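Local coordinates for MarR-family transcriptional regulator (Bordetella bronchiseptica, PDB 6PCO), which regulates transcription as a MarR-family DNA-binding protein tied to biofilm formation, its binding of DNA being controlled by 6-hydroxynicotinic acid, at residues R61-Q64 / R65-I69; A68-Q71 / Q72-D76; D108-T111 / V112-V115; R146-V149 / E150-P154; G165-N168 / P169-V173. One frame throughout, in Å; residues are numbered along the deposited sequence.

In the fold
All five contacts are local, each joining two adjoining pieces of chain, so none closes a long loop and none nests or crosses. Interactions 1 and 2 run along helix 55-73, sharing A68 and I69, and interaction 2 follows it out of its C-terminal end. Interaction 3 starts helix 109-121, about 21 Å from interaction 2 between centres. Interaction 4 lies on helix 143-164 and meets interaction 2 where I74 and P75 pack on the sulfur of M152. Interaction 5 starts helix 169-183; its G165 touches R65 of interaction 1, tying the turn after helix 143-164 back to helix 55-73. Interactions 3 and 5 fall on opposite sides of the chain's centre, about 32 Å apart between centres.

Interaction 1 (R61-Q64 / R65-I69); sequences RAYQ and RHVAI. With BU1 (1,4-butanediol), chain E.
R61 O accepts from R65 N at 2.9 Å, with an N-H...O angle of 166°, the first of four successive i to i+4 bonds. One residue on, A62 O takes H66 N at 3.2 Å; the imidazole of this histidine meets 1,4-butanediol. H66 NE2 and O6 of the diol are 2.9 Å apart in a hydrogen bond that either could donate, O6 lying near the ring plane at its edge, while ND1 bonds to T163 OG1. This is helix 55-73 of the MarR-type fold, and the site spans the dimer, since the diol also bonds to G56 N and R60 of the second subunit. Y63 follows: V67 CG2 sits over one face of its ring, 4.1 Å from the centroid and 21° off the normal, a CH-pi contact displaced toward the rim. CG of Y63 is anti to the backbone N (chi1 173°), which lays the ring over V67, and Y63 O accepts from V67 N. Last comes Q64, whose carbonyl O receives A68 N at 2.9 Å. Beyond it, the guanidinium of R65 has I69 CD1 3.5 Å above its centre and reaches the carbonyls of S162 and T163 in helix 143-164.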
loop_
_atom_site.group_PDB
_atom_site.type_symbol
_atom_site.label_atom_id
_atom_site.label_comp_id
_atom_site.label_asym_id
_atom_site.label_seq_id
_atom_site.Cartn_x
_atom_site.Cartn_y
_atom_site.Cartn_z
ATOM N N ARG A 61 7.743 1.284 -1.723
ATOM C CA ARG A 61 8.307 1.295 -3.069
ATOM C C ARG A 61 7.904 -0.004 -3.783
ATOM O O ARG A 61 7.411 0.029 -4.902
ATOM C CB ARG A 61 9.831 1.467 -3.037
ATOM C CG ARG A 61 10.320 2.895 -2.850
ATOM C CD ARG A 61 11.842 3.037 -2.791
ATOM N NE ARG A 61 12.613 2.323 -3.810
ATOM C CZ ARG A 61 12.768 2.716 -5.073
ATOM N NH1 ARG A 61 12.099 3.762 -5.528
ATOM N NH2 ARG A 61 13.575 2.047 -5.882
ATOM N N ALA A 62 8.110 -1.144 -3.117
ATOM C CA ALA A 62 7.862 -2.433 -3.719
ATOM C C ALA A 62 6.373 -2.595 -4.056
ATOM O O ALA A 62 6.029 -3.256 -5.048
ATOM C CB ALA A 62 8.328 -3.525 -2.802
ATOM N N TYR A 63 5.501 -1.999 -3.231
ATOM C CA TYR A 63 4.044 -2.042 -3.448
ATOM C C TYR A 63 3.645 -1.112 -4.609
ATOM O O TYR A 63 2.777 -1.482 -5.398
ATOM C CB TYR A 63 3.301 -1.719 -2.151
ATOM C CG TYR A 63 1.808 -1.564 -2.304
ATOM C CD1 TYR A 63 0.983 -2.654 -2.541
ATOM C CD2 TYR A 63 1.215 -0.315 -2.209
ATOM C CE1 TYR A 63 -0.386 -2.504 -2.704
ATOM C CE2 TYR A 63 -0.149 -0.145 -2.369
ATOM C CZ TYR A 63 -0.956 -1.241 -2.621
ATOM O OH TYR A 63 -2.303 -1.044 -2.760
ATOM N N GLN A 64 4.272 0.076 -4.716
ATOM C CA GLN A 64 4.091 0.975 -5.889
ATOM C C GLN A 64 4.439 0.200 -7.168
ATOM O O GLN A 64 3.685 0.215 -8.140
ATOM C CB GLN A 64 4.991 2.218 -5.889
ATOM C CG GLN A 64 4.934 3.084 -4.642
ATOM C CD GLN A 64 3.778 4.051 -4.586
ATOM O OE1 GLN A 64 3.086 4.284 -5.575
ATOM N NE2 GLN A 64 3.587 4.647 -3.418
ATOM N N ARG A 65 5.611 -0.446 -7.175
ATOM C CA ARG A 65 6.080 -1.181 -8.354
ATOM C C ARG A 65 5.032 -2.225 -8.781
ATOM O O ARG A 65 4.678 -2.340 -9.962
ATOM C CB ARG A 65 7.429 -1.848 -8.081
ATOM C CG ARG A 65 7.975 -2.577 -9.301
ATOM C CD ARG A 65 9.383 -3.099 -9.128
ATOM N NE ARG A 65 9.616 -4.179 -10.075
ATOM C CZ ARG A 65 9.228 -5.436 -9.889
ATOM N NH1 ARG A 65 8.422 -5.749 -8.883
ATOM N NH2 ARG A 65 9.664 -6.377 -10.707
ATOM N N HIS A 66 4.527 -2.976 -7.809
ATOM C CA HIS A 66 3.531 -3.987 -8.068
ATOM C C HIS A 66 2.279 -3.364 -8.702
ATOM O O HIS A 66 1.735 -3.908 -9.675
ATOM C CB HIS A 66 3.206 -4.777 -6.795
ATOM C CG HIS A 66 1.981 -5.596 -6.941
ATOM N ND1 HIS A 66 1.965 -6.743 -7.702
ATOM C CD2 HIS A 66 0.729 -5.424 -6.465
ATOM C CE1 HIS A 66 0.750 -7.266 -7.674
ATOM N NE2 HIS A 66 -0.034 -6.477 -6.916
ATOM N N VAL A 67 1.819 -2.227 -8.172
ATOM C CA VAL A 67 0.559 -1.628 -8.654
ATOM C C VAL A 67 0.755 -1.101 -10.085
ATOM O O VAL A 67 -0.125 -1.273 -10.927
ATOM C CB VAL A 67 0.016 -0.547 -7.697
ATOM C CG1 VAL A 67 -1.063 0.298 -8.353
ATOM C CG2 VAL A 67 -0.522 -1.163 -6.413
ATOM N N ALA A 68 1.902 -0.473 -10.360
ATOM C CA ALA A 68 2.251 -0.085 -11.729
ATOM C C ALA A 68 2.230 -1.319 -12.644
ATOM O O ALA A 68 1.630 -1.287 -13.711
ATOM C CB ALA A 68 3.596 0.604 -11.763
ATOM N N ILE A 69 2.884 -2.408 -12.218
ATOM C CA ILE A 69 2.896 -3.601 -13.012
ATOM C C ILE A 69 1.446 -4.038 -13.241
ATOM O O ILE A 69 1.068 -4.380 -14.360
ATOM C CB ILE A 69 3.737 -4.707 -12.355
ATOM C CG1 ILE A 69 5.227 -4.441 -12.528
ATOM C CG2 ILE A 69 3.356 -6.084 -12.888
ATOM C CD1 ILE A 69 6.091 -5.184 -11.533
HETATM C C1 BU1 E . -0.193 -10.687 -7.874
HETATM C C2 BU1 E . -1.228 -10.196 -6.846
HETATM C C3 BU1 E . -2.295 -9.261 -7.421
HETATM C C4 BU1 E . -3.052 -8.584 -6.265
HETATM O O5 BU1 E . 1.135 -10.880 -7.302
HETATM O O6 BU1 E . -2.688 -7.199 -6.047
#

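Interaction 2 (A68-Q71 / Q72-D76); sequences AIFQ and QTIPD
Two torsions lay F70 and I74 alongside each other, both reaching out in one direction: chi1 of 180° sends the phenylalanine ring out opposite its backbone N, and chi1 of -159° does likewise for CG1 of the isoleucine. I74 therefore lies along the ring with CB over one face. Its CG2 is 3.9 Å from F70 CE1, and its CD1 is 4.0 Å from F70 CZ, so two branches of one side chain span neighbouring ring atoms in an apolar contact. The backbone carries the same pairing, F70 O accepting from I74 N at 2.9 Å. A68 O receives Q72 N at 2.9 Å, and the CG methylene of Q72 lies beside that same oxygen. I69 O accepts from T73 N at 3.0 Å. T73 OG1 also points to I69 O, but its placement is less certain, and a second bond there is doubtful. Around the pair, F70 is packed by I159 of helix 143-164 and by A81 and F84 of helix 81-93, and I74 rests on M152. With psi of 126°, I74 is the first residue to leave helical geometry while its N-H still bonds back. This is the C-terminal exit of helix 55-73 in the MarR-type fold, where the chain turns toward helix 81-93 and D76 forms a salt bridge with R122.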
loop_
_atom_site.group_PDB
_atom_site.type_symbol
_atom_site.label_atom_id
_atom_site.label_comp_id
_atom_site.label_asym_id
_atom_site.label_seq_id
_atom_site.Cartn_x
_atom_site.Cartn_y
_atom_site.Cartn_z
ATOM N N ALA A 68 1.902 -0.473 -10.360
ATOM C CA ALA A 68 2.251 -0.085 -11.729
ATOM C C ALA A 68 2.230 -1.319 -12.644
ATOM O O ALA A 68 1.630 -1.287 -13.711
ATOM C CB ALA A 68 3.596 0.604 -11.763
ATOM N N ILE A 69 2.884 -2.408 -12.218
ATOM C CA ILE A 69 2.896 -3.601 -13.012
ATOM C C ILE A 69 1.446 -4.038 -13.241
ATOM O O ILE A 69 1.068 -4.380 -14.360
ATOM C CB ILE A 69 3.737 -4.707 -12.355
ATOM C CG1 ILE A 69 5.227 -4.441 -12.528
ATOM C CG2 ILE A 69 3.356 -6.084 -12.888
ATOM C CD1 ILE A 69 6.091 -5.184 -11.533
ATOM N N PHE A 70 0.649 -4.059 -12.169
ATOM C CA PHE A 70 -0.752 -4.512 -12.252
ATOM C C PHE A 70 -1.475 -3.717 -13.348
ATOM O O PHE A 70 -2.149 -4.306 -14.173
ATOM C CB PHE A 70 -1.468 -4.374 -10.897
ATOM C CG PHE A 70 -2.910 -4.815 -10.923
ATOM C CD1 PHE A 70 -3.910 -3.957 -11.362
ATOM C CD2 PHE A 70 -3.265 -6.105 -10.567
ATOM C CE1 PHE A 70 -5.232 -4.372 -11.425
ATOM C CE2 PHE A 70 -4.584 -6.526 -10.654
ATOM C CZ PHE A 70 -5.566 -5.659 -11.080
ATOM N N GLN A 71 -1.313 -2.383 -13.320
ATOM C CA GLN A 71 -2.049 -1.421 -14.173
ATOM C C GLN A 71 -1.622 -1.543 -15.643
ATOM O O GLN A 71 -2.455 -1.446 -16.543
ATOM C CB GLN A 71 -1.824 0.004 -13.668
ATOM C CG GLN A 71 -2.608 0.308 -12.399
ATOM C CD GLN A 71 -2.292 1.658 -11.803
ATOM O OE1 GLN A 71 -1.137 2.070 -11.729
ATOM N NE2 GLN A 71 -3.332 2.354 -11.370
ATOM N N GLN A 72 -0.318 -1.742 -15.858
ATOM C CA GLN A 72 0.261 -1.922 -17.166
ATOM C C GLN A 72 -0.237 -3.230 -17.813
ATOM O O GLN A 72 -0.563 -3.229 -18.986
ATOM C CB GLN A 72 1.787 -1.856 -17.069
ATOM C CG GLN A 72 2.303 -0.448 -16.794
ATOM C CD GLN A 72 3.796 -0.343 -16.988
ATOM O OE1 GLN A 72 4.330 -0.747 -18.019
ATOM N NE2 GLN A 72 4.487 0.204 -15.998
ATOM N N THR A 73 -0.333 -4.330 -17.057
ATOM C CA THR A 73 -0.613 -5.660 -17.663
ATOM C C THR A 73 -2.113 -6.036 -17.640
ATOM O O THR A 73 -2.537 -6.839 -18.461
ATOM C CB THR A 73 0.290 -6.745 -17.055
ATOM O OG1 THR A 73 0.069 -6.842 -15.659
ATOM C CG2 THR A 73 1.757 -6.430 -17.224
ATOM N N ILE A 74 -2.928 -5.483 -16.736
ATOM C CA ILE A 74 -4.349 -5.873 -16.690
ATOM C C ILE A 74 -5.064 -5.322 -17.927
ATOM O O ILE A 74 -4.965 -4.133 -18.206
ATOM C CB ILE A 74 -5.033 -5.446 -15.369
ATOM C CG1 ILE A 74 -6.288 -6.282 -15.112
ATOM C CG2 ILE A 74 -5.333 -3.950 -15.306
ATOM C CD1 ILE A 74 -5.993 -7.658 -14.559
ATOM N N PRO A 75 -5.770 -6.168 -18.718
ATOM C CA PRO A 75 -6.516 -5.716 -19.902
ATOM C C PRO A 75 -7.622 -4.685 -19.614
ATOM O O PRO A 75 -7.619 -3.592 -20.191
ATOM C CB PRO A 75 -7.184 -6.992 -20.451
ATOM C CG PRO A 75 -6.391 -8.141 -19.864
ATOM C CD PRO A 75 -5.840 -7.628 -18.550
ATOM N N ASP A 76 -8.552 -5.056 -18.722
ATOM C CA ASP A 76 -9.620 -4.183 -18.243
ATOM C C ASP A 76 -9.012 -3.056 -17.401
ATOM O O ASP A 76 -8.626 -3.261 -16.246
ATOM C CB ASP A 76 -10.660 -4.942 -17.417
ATOM C CG ASP A 76 -11.799 -4.054 -16.944
ATOM O OD1 ASP A 76 -11.621 -2.821 -16.916
ATOM O OD2 ASP A 76 -12.862 -4.595 -16.621
#

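Interaction 3 (D108-T111 / V112-V115); sequences DQAT and VRGV
D108 O accepts from V112 N at 2.9 Å, and this bond opens the first turn of helix 109-121. The next turn follows with R113 N to Q109 O at 2.9 Å (166°) and V115 N to T111 O, also 2.9 Å, while G114 N to A110 O is longer at 3.2 Å. D108 is the N-cap: its carboxylate OD2 takes T111 N at 3.1 Å and 163°, the N-H arriving from above the carboxylate plane. The hydroxyl of T111 lies near both carboxylate oxygens, weakly held, with the choice of acceptor unsettled. R113 folds back over its own helix. Its CG sits between backbone N and carbonyl carbon (chi1 67°), and the extended chain then runs past A110, putting A110 O 3.8 Å above the guanidinium plane, toward the rim. V112 packs on L98 and V102 of helix 98-105, and V115 on A82 and V86 of helix 81-93. By topology, helix 109-121 matches the recognition helix of the winged helix-turn-helix. A carboxylate at this N-terminal end, accepting from T111 N, would probably also interact favourably with the helix dipole.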
loop_
_atom_site.group_PDB
_atom_site.type_symbol
_atom_site.label_atom_id
_atom_site.label_comp_id
_atom_site.label_asym_id
_atom_site.label_seq_id
_atom_site.Cartn_x
_atom_site.Cartn_y
_atom_site.Cartn_z
ATOM N N ASP A 108 -8.780 -2.470 4.132
ATOM C CA ASP A 108 -9.516 -1.663 5.084
ATOM C C ASP A 108 -10.932 -1.458 4.545
ATOM O O ASP A 108 -11.181 -1.532 3.331
ATOM C CB ASP A 108 -8.827 -0.335 5.411
ATOM C CG ASP A 108 -8.578 0.562 4.214
ATOM O OD1 ASP A 108 -7.538 0.364 3.543
ATOM O OD2 ASP A 108 -9.435 1.439 3.953
ATOM N N GLN A 109 -11.824 -1.183 5.496
ATOM C CA GLN A 109 -13.250 -1.138 5.321
ATOM C C GLN A 109 -13.642 -0.012 4.361
ATOM O O GLN A 109 -14.583 -0.169 3.567
ATOM C CB GLN A 109 -13.911 -0.944 6.687
ATOM C CG GLN A 109 -15.411 -1.208 6.693
ATOM C CD GLN A 109 -15.877 -1.545 8.090
ATOM O OE1 GLN A 109 -16.565 -2.538 8.320
ATOM N NE2 GLN A 109 -15.463 -0.732 9.048
ATOM N N ALA A 110 -12.937 1.120 4.452
ATOM C CA ALA A 110 -13.215 2.275 3.580
ATOM C C ALA A 110 -12.923 1.891 2.116
ATOM O O ALA A 110 -13.754 2.115 1.221
ATOM C CB ALA A 110 -12.430 3.498 4.026
ATOM N N THR A 111 -11.748 1.297 1.877
ATOM C CA THR A 111 -11.394 0.805 0.553
ATOM C C THR A 111 -12.438 -0.227 0.081
ATOM O O THR A 111 -12.861 -0.194 -1.094
ATOM C CB THR A 111 -9.966 0.240 0.534
ATOM O OG1 THR A 111 -9.059 1.192 1.097
ATOM C CG2 THR A 111 -9.507 -0.148 -0.856
ATOM N N VAL A 112 -12.874 -1.129 0.977
ATOM C CA VAL A 112 -13.843 -2.188 0.590
ATOM C C VAL A 112 -15.169 -1.549 0.144
ATOM O O VAL A 112 -15.650 -1.879 -0.919
ATOM C CB VAL A 112 -14.061 -3.254 1.685
ATOM C CG1 VAL A 112 -15.201 -4.194 1.340
ATOM C CG2 VAL A 112 -12.806 -4.067 1.947
ATOM N N ARG A 113 -15.755 -0.645 0.938
ATOM C CA ARG A 113 -17.085 -0.090 0.586
ATOM C C ARG A 113 -16.977 0.603 -0.777
ATOM O O ARG A 113 -17.909 0.579 -1.602
ATOM C CB ARG A 113 -17.621 0.857 1.665
ATOM C CG ARG A 113 -16.815 2.136 1.813
ATOM C CD ARG A 113 -17.267 3.081 2.912
ATOM N NE ARG A 113 -16.370 4.230 2.960
ATOM C CZ ARG A 113 -16.221 5.111 1.965
ATOM N NH1 ARG A 113 -16.984 5.044 0.869
ATOM N NH2 ARG A 113 -15.278 6.030 2.058
ATOM N N GLY A 114 -15.817 1.220 -1.014
ATOM C CA GLY A 114 -15.583 1.927 -2.238
ATOM C C GLY A 114 -15.533 0.973 -3.410
ATOM O O GLY A 114 -16.189 1.190 -4.423
ATOM N N VAL A 115 -14.759 -0.110 -3.248
ATOM C CA VAL A 115 -14.732 -1.198 -4.229
ATOM C C VAL A 115 -16.151 -1.717 -4.485
ATOM O O VAL A 115 -16.581 -1.841 -5.629
ATOM C CB VAL A 115 -13.828 -2.351 -3.783
ATOM C CG1 VAL A 115 -14.100 -3.584 -4.626
ATOM C CG2 VAL A 115 -12.351 -1.957 -3.818
#

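Interaction 4 (R146-V149 / E150-P154); sequences RALV and EEMVP
Among the flat groups, the carboxylate of E150 meets V149 through one oxygen, OE2, which stands 4.1 Å from V149 CG1. That oxygen is engaged outside the pair, in a salt bridge with NE of R91. The chain of E150 bends at chi2 (-48°), which folds the acid back beside V149 instead of letting it run straight outward. The setting is helix 143-164 of the MarR-type fold, which follows the two-stranded wing and leads to the final helix. R91, on helix 81-93, also comes near the like-charged R146, so E150 probably offsets part of the positive charge there. Backbone bonds hold the turn: R146 O receives E150 N at 3.1 Å, and A147 O receives E151 N at 2.7 Å with an angle of 169°. On the apolar side, L148 lies slantwise across M152, L148 CD1 being 4.0 Å from M152 CG. The methionine is bent at both chi2 and chi3, and that puts its methyl CE on the same L148 CD1 as its CG. F84 of helix 81-93 also packs against M152. L148 O accepts M152 N at 3.0 Å, and M152 N also makes a weak hydrogen bond to V149 O. The helix kinks at P154, whose N lacks a bond to the preceding turn; E150 O instead accepts weakly from V153 N at 3.3 Å.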
loop_
_atom_site.group_PDB
_atom_site.type_symbol
_atom_site.label_atom_id
_atom_site.label_comp_id
_atom_site.label_asym_id
_atom_site.label_seq_id
_atom_site.Cartn_x
_atom_site.Cartn_y
_atom_site.Cartn_z
ATOM N N ARG A 146 -18.055 -13.396 -12.164
ATOM C CA ARG A 146 -17.333 -14.660 -12.184
ATOM C C ARG A 146 -16.559 -14.787 -13.501
ATOM O O ARG A 146 -15.411 -15.197 -13.515
ATOM C CB ARG A 146 -18.323 -15.801 -11.965
ATOM C CG ARG A 146 -17.711 -17.168 -11.717
ATOM C CD ARG A 146 -18.803 -18.157 -11.309
ATOM N NE ARG A 146 -19.331 -17.907 -9.961
ATOM C CZ ARG A 146 -20.480 -17.282 -9.670
ATOM N NH1 ARG A 146 -21.368 -17.026 -10.623
ATOM N NH2 ARG A 146 -20.724 -16.914 -8.417
ATOM N N ALA A 147 -17.170 -14.376 -14.612
ATOM C CA ALA A 147 -16.484 -14.487 -15.912
ATOM C C ALA A 147 -15.199 -13.639 -15.897
ATOM O O ALA A 147 -14.113 -14.126 -16.212
ATOM C CB ALA A 147 -17.420 -14.094 -17.019
ATOM N N LEU A 148 -15.331 -12.386 -15.453
ATOM C CA LEU A 148 -14.248 -11.428 -15.443
ATOM C C LEU A 148 -13.087 -11.921 -14.561
ATOM O O LEU A 148 -11.937 -11.840 -14.969
ATOM C CB LEU A 148 -14.809 -10.077 -14.985
ATOM C CG LEU A 148 -13.787 -8.949 -14.821
ATOM C CD1 LEU A 148 -13.107 -8.586 -16.134
ATOM C CD2 LEU A 148 -14.445 -7.726 -14.204
ATOM N N VAL A 149 -13.381 -12.438 -13.363
ATOM C CA VAL A 149 -12.364 -13.061 -12.501
ATOM C C VAL A 149 -11.589 -14.123 -13.296
ATOM O O VAL A 149 -10.378 -14.138 -13.260
ATOM C CB VAL A 149 -13.006 -13.695 -11.252
ATOM C CG1 VAL A 149 -12.062 -14.643 -10.521
ATOM C CG2 VAL A 149 -13.530 -12.644 -10.304
ATOM N N GLU A 150 -12.318 -15.029 -13.962
ATOM C CA GLU A 150 -11.744 -16.122 -14.740
ATOM C C GLU A 150 -10.919 -15.562 -15.916
ATOM O O GLU A 150 -9.794 -15.999 -16.116
ATOM C CB GLU A 150 -12.843 -17.093 -15.185
ATOM C CG GLU A 150 -13.413 -17.952 -14.046
ATOM C CD GLU A 150 -12.408 -18.640 -13.118
ATOM O OE1 GLU A 150 -11.526 -19.382 -13.620
ATOM O OE2 GLU A 150 -12.500 -18.437 -11.881
ATOM N N GLU A 151 -11.451 -14.569 -16.650
ATOM C CA GLU A 151 -10.724 -13.870 -17.718
ATOM C C GLU A 151 -9.386 -13.269 -17.242
ATOM O O GLU A 151 -8.405 -13.233 -18.011
ATOM C CB GLU A 151 -11.547 -12.723 -18.299
ATOM C CG GLU A 151 -12.720 -13.158 -19.151
ATOM C CD GLU A 151 -12.355 -14.172 -20.212
ATOM O OE1 GLU A 151 -11.379 -13.907 -20.951
ATOM O OE2 GLU A 151 -13.027 -15.237 -20.273
ATOM N N MET A 152 -9.326 -12.762 -16.003
ATOM C CA MET A 152 -8.154 -11.996 -15.553
ATOM C C MET A 152 -7.065 -12.903 -14.949
ATOM O O MET A 152 -5.929 -12.446 -14.726
ATOM C CB MET A 152 -8.569 -10.924 -14.545
ATOM C CG MET A 152 -9.421 -9.817 -15.153
ATOM S SD MET A 152 -8.670 -8.883 -16.522
ATOM C CE MET A 152 -9.489 -9.607 -17.942
ATOM N N VAL A 153 -7.369 -14.193 -14.748
ATOM C CA VAL A 153 -6.488 -15.092 -13.981
ATOM C C VAL A 153 -5.115 -15.208 -14.642
ATOM O O VAL A 153 -4.109 -15.037 -13.961
ATOM C CB VAL A 153 -7.133 -16.466 -13.742
ATOM C CG1 VAL A 153 -6.150 -17.448 -13.140
ATOM C CG2 VAL A 153 -8.349 -16.339 -12.845
ATOM N N PRO A 154 -5.020 -15.557 -15.946
ATOM C CA PRO A 154 -3.750 -15.521 -16.674
ATOM C C PRO A 154 -2.905 -14.258 -16.456
ATOM O O PRO A 154 -1.710 -14.327 -16.244
ATOM C CB PRO A 154 -4.216 -15.545 -18.138
ATOM C CG PRO A 154 -5.454 -16.382 -18.104
ATOM C CD PRO A 154 -6.115 -16.078 -16.776
#

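Interaction 5 (G165-N168 / P169-V173); sequences GGLN and PAERV
The amide of N168 and the carboxylate of E171 lie stacked, their planes only 2° apart, although the two side chains cross at about a right angle. Each reaches the other's backbone. E171 OE1 accepts from N168 N at 2.8 Å (171°) through its anti lone pair, while N168 OD1 accepts from E171 N at 3.0 Å, from above the amide plane. The same OD1 takes A170 N at 2.9 Å, this time in plane, so two N-H groups grip one oxygen. The asparagine's chi1 of 75°, with CG between backbone N and carbonyl carbon, turns the amide toward those N-H groups. R172 forms the other side: its extended chain brings NE to L167 O at 3.2 Å, tilted out of the guanidinium plane, and NH2 makes a weak bond to G165 O. Its NH1 bonds to Q161. E171 OE2 meets Y177 of the second subunit in a weak hydrogen bond, and L167 packs on M182 there. G165 has left helix 143-164 with a positive phi. Reciprocal bonds between the N-cap and the residue three along define a capping box, here starting helix 169-183, which touches the partner subunit in this MarR-type dimer.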
loop_
_atom_site.group_PDB
_atom_site.type_symbol
_atom_site.label_atom_id
_atom_site.label_comp_id
_atom_site.label_asym_id
_atom_site.label_seq_id
_atom_site.Cartn_x
_atom_site.Cartn_y
_atom_site.Cartn_z
ATOM N N GLY A 165 9.923 -10.476 -10.623
ATOM C CA GLY A 165 10.974 -9.922 -11.426
ATOM C C GLY A 165 12.105 -10.917 -11.554
ATOM O O GLY A 165 11.902 -12.011 -12.082
ATOM N N GLY A 166 13.266 -10.548 -11.007
ATOM C CA GLY A 166 14.495 -11.328 -11.130
ATOM C C GLY A 166 14.860 -12.068 -9.855
ATOM O O GLY A 166 15.949 -12.557 -9.751
ATOM N N LEU A 167 13.953 -12.154 -8.876
ATOM C CA LEU A 167 14.175 -13.042 -7.729
ATOM C C LEU A 167 14.280 -14.513 -8.194
ATOM O O LEU A 167 13.453 -14.995 -8.987
ATOM C CB LEU A 167 13.024 -12.875 -6.731
ATOM C CG LEU A 167 12.892 -11.523 -6.031
ATOM C CD1 LEU A 167 11.990 -11.653 -4.817
ATOM C CD2 LEU A 167 14.237 -10.970 -5.606
ATOM N N ASN A 168 15.290 -15.230 -7.668
ATOM C CA ASN A 168 15.525 -16.657 -7.956
ATOM C C ASN A 168 14.467 -17.487 -7.224
ATOM O O ASN A 168 13.817 -16.999 -6.300
ATOM C CB ASN A 168 16.978 -17.069 -7.654
ATOM C CG ASN A 168 17.323 -17.229 -6.183
ATOM O OD1 ASN A 168 16.554 -17.814 -5.420
ATOM N ND2 ASN A 168 18.496 -16.763 -5.778
ATOM N N PRO A 169 14.223 -18.757 -7.618
ATOM C CA PRO A 169 13.137 -19.542 -7.027
ATOM C C PRO A 169 13.116 -19.601 -5.495
ATOM O O PRO A 169 12.036 -19.720 -4.919
ATOM C CB PRO A 169 13.374 -20.928 -7.641
ATOM C CG PRO A 169 13.918 -20.610 -9.005
ATOM C CD PRO A 169 14.882 -19.475 -8.727
ATOM N N ALA A 170 14.285 -19.503 -4.855
ATOM C CA ALA A 170 14.379 -19.545 -3.381
ATOM C C ALA A 170 13.963 -18.191 -2.793
ATOM O O ALA A 170 13.249 -18.118 -1.810
ATOM C CB ALA A 170 15.776 -19.933 -2.963
ATOM N N GLU A 171 14.418 -17.119 -3.440
ATOM C CA GLU A 171 14.104 -15.745 -3.072
ATOM C C GLU A 171 12.593 -15.481 -3.203
ATOM O O GLU A 171 11.994 -14.796 -2.336
ATOM C CB GLU A 171 14.957 -14.819 -3.939
ATOM C CG GLU A 171 16.409 -14.815 -3.509
ATOM C CD GLU A 171 17.357 -14.168 -4.493
ATOM O OE1 GLU A 171 16.964 -14.081 -5.682
ATOM O OE2 GLU A 171 18.475 -13.742 -4.064
ATOM N N ARG A 172 11.969 -16.048 -4.248
ATOM C CA ARG A 172 10.504 -15.985 -4.409
ATOM C C ARG A 172 9.808 -16.594 -3.178
ATOM O O ARG A 172 8.879 -16.009 -2.631
ATOM C CB ARG A 172 10.075 -16.671 -5.711
ATOM C CG ARG A 172 10.626 -16.017 -6.971
ATOM C CD ARG A 172 9.927 -16.472 -8.237
ATOM N NE ARG A 172 10.387 -15.693 -9.378
ATOM C CZ ARG A 172 9.820 -15.702 -10.578
ATOM N NH1 ARG A 172 8.762 -16.465 -10.809
ATOM N NH2 ARG A 172 10.300 -14.926 -11.532
ATOM N N VAL A 173 10.277 -17.760 -2.729
ATOM C CA VAL A 173 9.708 -18.429 -1.550
ATOM C C VAL A 173 9.991 -17.572 -0.309
ATOM O O VAL A 173 9.112 -17.336 0.524
ATOM C CB VAL A 173 10.260 -19.867 -1.409
ATOM C CG1 VAL A 173 10.136 -20.452 -0.003
ATOM C CG2 VAL A 173 9.610 -20.785 -2.428
#